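Local coordinates for cucumber peeling cupredoxin (Cucumis sativus, PDB 1JER), which binds a single type 1 (blue) copper ion and probably serves as an electron carrier, as expected of a plant stellacyanin of the phytocyanin family, at residues Gly13-Pro17 and Ala46-His50; Phe58-Phe63 and Cys96-Leu102. All coordinates share one frame; numbering follows the deposited sequence. Where two conformers were deposited one is given.

Contact 1 (Gly13-Pro17 and Ala46-His50); sequences GWSVP and AHNVH. With CU (copper (II) ion), chain B.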
loop_
_atom_site.group_PDB
_atom_site.type_symbol
_atom_site.label_atom_id
_atom_site.label_comp_id
_atom_site.label_asym_id
_atom_site.label_seq_id
_atom_site.Cartn_x
_atom_site.Cartn_y
_atom_site.Cartn_z
ATOM N N GLY A 13 -7.204 14.037 -7.463
ATOM C CA GLY A 13 -6.085 13.117 -7.648
ATOM C C GLY A 13 -4.763 13.833 -7.487
ATOM O O GLY A 13 -4.689 14.927 -6.933
ATOM N N TRP A 14 -3.697 13.184 -7.953
ATOM C CA TRP A 14 -2.332 13.682 -7.755
ATOM C C TRP A 14 -1.844 14.291 -9.087
ATOM O O TRP A 14 -1.654 13.542 -10.040
ATOM C CB TRP A 14 -1.471 12.451 -7.451
ATOM C CG TRP A 14 -0.056 12.659 -7.040
ATOM C CD1 TRP A 14 0.998 11.942 -7.605
ATOM C CD2 TRP A 14 0.526 13.478 -6.035
ATOM N NE1 TRP A 14 2.176 12.328 -7.003
ATOM C CE2 TRP A 14 1.928 13.258 -6.042
ATOM C CE3 TRP A 14 0.017 14.423 -5.123
ATOM C CZ2 TRP A 14 2.823 13.895 -5.200
ATOM C CZ3 TRP A 14 0.930 15.064 -4.272
ATOM C CH2 TRP A 14 2.303 14.815 -4.302
ATOM N N SER A 15 -1.744 15.604 -9.139
ATOM C CA SER A 15 -1.267 16.221 -10.418
ATOM C C SER A 15 -0.655 17.549 -10.074
ATOM O O SER A 15 -0.593 17.931 -8.875
ATOM C CB SER A 15 -2.371 16.333 -11.447
ATOM O OG SER A 15 -3.436 17.146 -11.021
ATOM N N VAL A 16 -0.163 18.291 -11.048
ATOM C CA VAL A 16 0.353 19.626 -10.694
ATOM C C VAL A 16 -0.837 20.565 -10.570
ATOM O O VAL A 16 -1.621 20.741 -11.498
ATOM C CB VAL A 16 1.237 20.132 -11.892
ATOM C CG1 VAL A 16 1.736 21.526 -11.572
ATOM C CG2 VAL A 16 2.407 19.148 -12.017
ATOM N N PRO A 17 -0.992 21.191 -9.412
ATOM C CA PRO A 17 -2.218 21.943 -9.155
ATOM C C PRO A 17 -2.166 23.356 -9.760
ATOM O O PRO A 17 -1.089 23.847 -10.080
ATOM C CB PRO A 17 -2.193 22.077 -7.616
ATOM C CG PRO A 17 -0.725 22.208 -7.311
ATOM C CD PRO A 17 -0.021 21.282 -8.288
ATOM N N ALA A 46 2.956 9.741 -16.069
ATOM C CA ALA A 46 3.051 11.196 -16.026
ATOM C C ALA A 46 3.639 11.730 -14.718
ATOM O O ALA A 46 4.183 12.822 -14.651
ATOM C CB ALA A 46 1.640 11.801 -16.173
ATOM N N HIS A 47 3.456 10.980 -13.632
ATOM C CA HIS A 47 4.013 11.533 -12.335
ATOM C C HIS A 47 4.569 10.333 -11.566
ATOM O O HIS A 47 4.523 9.197 -12.008
ATOM C CB HIS A 47 2.740 12.017 -11.507
ATOM C CG HIS A 47 2.082 13.175 -12.181
ATOM N ND1 HIS A 47 2.676 14.416 -12.238
ATOM C CD2 HIS A 47 0.911 13.262 -12.889
ATOM C CE1 HIS A 47 1.878 15.250 -12.921
ATOM N NE2 HIS A 47 0.813 14.578 -13.312
ATOM N N ASN A 48 5.006 10.590 -10.332
ATOM C CA ASN A 48 5.397 9.467 -9.474
ATOM C C ASN A 48 5.166 9.938 -8.023
ATOM O O ASN A 48 4.649 11.064 -7.844
ATOM C CB ASN A 48 6.819 9.019 -9.699
ATOM C CG ASN A 48 7.835 10.132 -9.523
ATOM O OD1 ASN A 48 8.878 10.151 -10.203
ATOM N ND2 ASN A 48 7.554 11.071 -8.689
ATOM N N VAL A 49 5.473 9.061 -7.087
ATOM C CA VAL A 49 5.305 9.407 -5.675
ATOM C C VAL A 49 6.566 8.945 -4.928
ATOM O O VAL A 49 6.920 7.783 -5.005
ATOM C CB VAL A 49 4.115 8.639 -5.052
ATOM C CG1 VAL A 49 4.020 9.126 -3.571
ATOM C CG2 VAL A 49 2.821 9.011 -5.775
ATOM N N HIS A 50 7.198 9.908 -4.257
ATOM C CA HIS A 50 8.411 9.588 -3.505
ATOM C C HIS A 50 8.328 10.194 -2.126
ATOM O O HIS A 50 7.943 11.339 -1.929
ATOM C CB HIS A 50 9.615 10.200 -4.276
ATOM C CG HIS A 50 10.919 10.112 -3.574
ATOM N ND1 HIS A 50 11.580 8.938 -3.319
ATOM C CD2 HIS A 50 11.735 11.098 -3.088
ATOM C CE1 HIS A 50 12.714 9.175 -2.681
ATOM N NE2 HIS A 50 12.830 10.479 -2.530
HETATM CU CU CU B . 4.314 14.992 -11.327
#
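Trp14 and His47 bury most of the surface here, joining the loop that follows strand 5-7 to the one that brings the first copper ligand ahead of strand 50-52. The indole N-H of Trp14 donates to the backbone carbonyl of Asn48, NE1 to O 2.9 Å, and the bond is nearly straight at 170°. The oxygen lies in the indole plane, whereas NE1 stands above the plane of the carbonyl. Because CG of Trp14 is anti to the backbone N (chi1 -173°), the ring reaches across to this acceptor; a tryptophan suits the place, supplying a broad apolar surface with one donor at its rim. Val49 adds an aliphatic branch beside that donor, its CG2 3.6 Å from Trp14 NE1. Such loops at one end of a cupredoxin beta-sandwich enclose the metal: ND1 of His47 binds the copper at 2.0 Å, and Cys90, His95 and Gln100 complete the site, glutamine standing where many cupredoxins have methionine. Histidine suits its place by giving copper a nitrogen while keeping a flat face for packing. On that face Ser15 lays its CA in a CH-pi contact, 4.3 Å from the His47 centroid, and Val16 CG2 comes within 4.0 Å of His47 CE1, the two side chains crossing at about a right angle. Trp14 O lies obliquely to the same ring, 3.8 Å from His47 CD2. The hydroxyl of Tyr23 hydrogen-bonds to the backbone on both sides of Trp14.

Contact 2 (Phe58-Phe63 and Cys96-Leu102); sequences FDACNF and CSNGQKL. With CU (copper (II) ion), chain B.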
loop_
_atom_site.group_PDB
_atom_site.type_symbol
_atom_site.label_atom_id
_atom_site.label_comp_id
_atom_site.label_asym_id
_atom_site.label_seq_id
_atom_site.Cartn_x
_atom_site.Cartn_y
_atom_site.Cartn_z
ATOM N N PHE A 58 12.398 18.372 1.272
ATOM C CA PHE A 58 11.026 18.535 0.725
ATOM C C PHE A 58 10.835 19.983 0.331
ATOM O O PHE A 58 10.301 20.337 -0.721
ATOM C CB PHE A 58 10.075 18.247 1.940
ATOM C CG PHE A 58 8.614 18.506 1.701
ATOM C CD1 PHE A 58 7.875 17.634 0.879
ATOM C CD2 PHE A 58 7.953 19.570 2.261
ATOM C CE1 PHE A 58 6.526 17.850 0.690
ATOM C CE2 PHE A 58 6.616 19.819 2.041
ATOM C CZ PHE A 58 5.888 18.919 1.255
ATOM N N ASP A 59 11.234 20.911 1.256
ATOM C CA ASP A 59 11.012 22.315 0.953
ATOM C C ASP A 59 11.773 22.741 -0.302
ATOM O O ASP A 59 11.331 23.538 -1.122
ATOM C CB ASP A 59 11.338 23.244 2.107
ATOM C CG ASP A 59 10.337 23.247 3.253
ATOM O OD1 ASP A 59 9.220 22.726 3.110
ATOM O OD2 ASP A 59 10.678 23.797 4.345
ATOM N N ALA A 60 12.981 22.211 -0.440
ATOM C CA ALA A 60 13.782 22.694 -1.580
ATOM C C ALA A 60 13.505 21.836 -2.821
ATOM O O ALA A 60 14.196 22.115 -3.827
ATOM C CB ALA A 60 15.271 22.439 -1.198
ATOM N N CYS A 61 12.669 20.825 -2.751
ATOM C CA CYS A 61 12.525 19.865 -3.867
ATOM C C CYS A 61 13.896 19.342 -4.276
ATOM O O CYS A 61 14.221 19.295 -5.463
ATOM C CB CYS A 61 11.773 20.415 -5.053
ATOM S SG CYS A 61 10.051 20.907 -4.630
ATOM N N ASN A 62 14.701 18.971 -3.289
ATOM C CA ASN A 62 16.072 18.489 -3.582
ATOM C C ASN A 62 16.075 16.979 -3.504
ATOM O O ASN A 62 15.786 16.388 -2.474
ATOM C CB ASN A 62 17.009 19.105 -2.502
ATOM C CG ASN A 62 18.450 18.675 -2.790
ATOM O OD1 ASN A 62 19.350 19.537 -2.784
ATOM N ND2 ASN A 62 18.658 17.405 -3.010
ATOM N N PHE A 63 16.298 16.307 -4.653
ATOM C CA PHE A 63 16.066 14.853 -4.653
ATOM C C PHE A 63 17.356 14.068 -4.656
ATOM O O PHE A 63 17.383 12.941 -5.134
ATOM C CB PHE A 63 15.346 14.509 -6.013
ATOM C CG PHE A 63 14.087 15.350 -6.155
ATOM C CD1 PHE A 63 13.294 15.591 -5.039
ATOM C CD2 PHE A 63 13.725 15.891 -7.367
ATOM C CE1 PHE A 63 12.150 16.365 -5.180
ATOM C CE2 PHE A 63 12.558 16.622 -7.520
ATOM C CZ PHE A 63 11.781 16.887 -6.400
ATOM N N CYS A 96 7.439 19.259 -8.456
ATOM C CA CYS A 96 7.481 19.581 -6.999
ATOM C C CYS A 96 7.576 21.067 -6.815
ATOM O O CYS A 96 6.870 21.691 -6.019
ATOM C CB CYS A 96 8.688 18.840 -6.422
ATOM S SG CYS A 96 9.051 19.152 -4.686
ATOM N N SER A 97 8.453 21.756 -7.588
ATOM C CA SER A 97 8.515 23.213 -7.384
ATOM C C SER A 97 7.191 23.917 -7.702
ATOM O O SER A 97 7.063 25.051 -7.253
ATOM C CB SER A 97 9.532 23.822 -8.410
ATOM O OG SER A 97 10.795 23.271 -8.124
ATOM N N ASN A 98 6.342 23.324 -8.499
ATOM C CA ASN A 98 5.068 23.862 -8.908
ATOM C C ASN A 98 3.942 23.431 -8.000
ATOM O O ASN A 98 2.758 23.658 -8.220
ATOM C CB ASN A 98 4.794 23.529 -10.383
ATOM C CG ASN A 98 5.603 24.515 -11.262
ATOM O OD1 ASN A 98 6.346 24.104 -12.131
ATOM N ND2 ASN A 98 5.464 25.794 -10.945
ATOM N N GLY A 99 4.309 22.836 -6.831
ATOM C CA GLY A 99 3.250 22.538 -5.850
ATOM C C GLY A 99 2.802 21.119 -5.749
ATOM O O GLY A 99 1.835 20.792 -4.996
ATOM N N GLN A 100 3.390 20.195 -6.505
ATOM C CA GLN A 100 2.945 18.800 -6.396
ATOM C C GLN A 100 3.783 18.140 -5.282
ATOM O O GLN A 100 4.722 17.400 -5.530
ATOM C CB GLN A 100 3.081 17.998 -7.673
ATOM C CG GLN A 100 2.408 16.652 -7.634
ATOM C CD GLN A 100 2.445 15.904 -8.954
ATOM O OE1 GLN A 100 3.242 16.229 -9.844
ATOM N NE2 GLN A 100 1.568 14.933 -9.116
ATOM N N LYS A 101 3.381 18.471 -4.061
ATOM C CA LYS A 101 4.116 17.911 -2.881
ATOM C C LYS A 101 3.091 17.984 -1.715
ATOM O O LYS A 101 2.143 18.776 -1.771
ATOM C CB LYS A 101 5.284 18.875 -2.571
ATOM C CG LYS A 101 4.818 20.299 -2.299
ATOM C CD LYS A 101 5.960 21.293 -2.436
ATOM C CE LYS A 101 7.193 20.874 -1.671
ATOM N NZ LYS A 101 8.192 22.022 -1.575
ATOM N N LEU A 102 3.249 17.081 -0.772
ATOM C CA LEU A 102 2.199 16.954 0.285
ATOM C C LEU A 102 2.922 16.616 1.599
ATOM O O LEU A 102 3.811 15.803 1.647
ATOM C CB LEU A 102 1.348 15.721 -0.145
ATOM C CG LEU A 102 0.410 15.223 0.992
ATOM C CD1 LEU A 102 -0.825 16.111 1.034
ATOM C CD2 LEU A 102 -0.020 13.776 0.666
HETATM CU CU CU B . 4.314 14.992 -11.327
HETATM O O HOH W 1 7.525 23.674 0.688
#
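A disulfide and a lysine side chain tie the C-terminal end of helix 55-60 to the loop and strand that carry the last copper ligand. Cys61 SG and Cys96 SG are bonded at 2.0 Å with a chi3 of -81°, close to the 90° a disulfide prefers. Cys61, the first residue past the helix, has positive phi in a Schellman motif, and its side chain points toward Cys96. Phe63 meets the bridge with its ring edge, CZ lying 3.7 Å from Cys96 CB. In the cupredoxin fold the 96-102 segment runs from the copper loop into strand 101-107, and Gln100 OE1 binds the metal at 2.2 Å while its neighbour Lys101 faces the helix. CG of Lys101 sits between its backbone N and carbonyl carbon (chi1 57°), and a bend at chi3 carries the chain over the Phe58 ring. CE rests above the ring centre, 3.8 Å from the Phe58 centroid, in a CH-pi contact, and the ammonium adds a cation-pi interaction. Lys101 NZ then donates to Phe58 O at 2.8 Å, tilted 32° from the carbonyl plane; Cys61 N reaches that oxygen from the opposite face, so two donors hold it. A water links NZ to OD1 of Asp59, whose other oxygen pairs with Lys55. Cut back to an alanine here, the side chain would probably leave Phe58 O with the Cys61 N-H alone of these two donors, and the ring without CE and the ammonium over its face. The next residue, Leu102, starts away from the helix, and its side chain touches Tyr23, Trp26, Leu38 and Phe40.

How the contacts relate
Contact 1 closes before contact 2 opens along the chain, and their centres lie 11 Å apart, within one phytocyanin domain. The copper joins them: each supplies one of its four ligands. Gln100 of contact 2 packs into contact 1, its NE2 3.4 Å from both Trp14 CD1 and Ser15 CA, and Pro17 CD lies 3.7 Å from Asn98 O. Their second segments lead into strands 50-52 and 101-107, which flank strand 84-89 on its two sides in one sheet. Both contacts thus reach the metal, contact 1 through His47 and contact 2 through Gln100; contact 2 also ties the loop between His95 and Gln100 to helix 55-60, consistent with a part in holding that ligand loop in place.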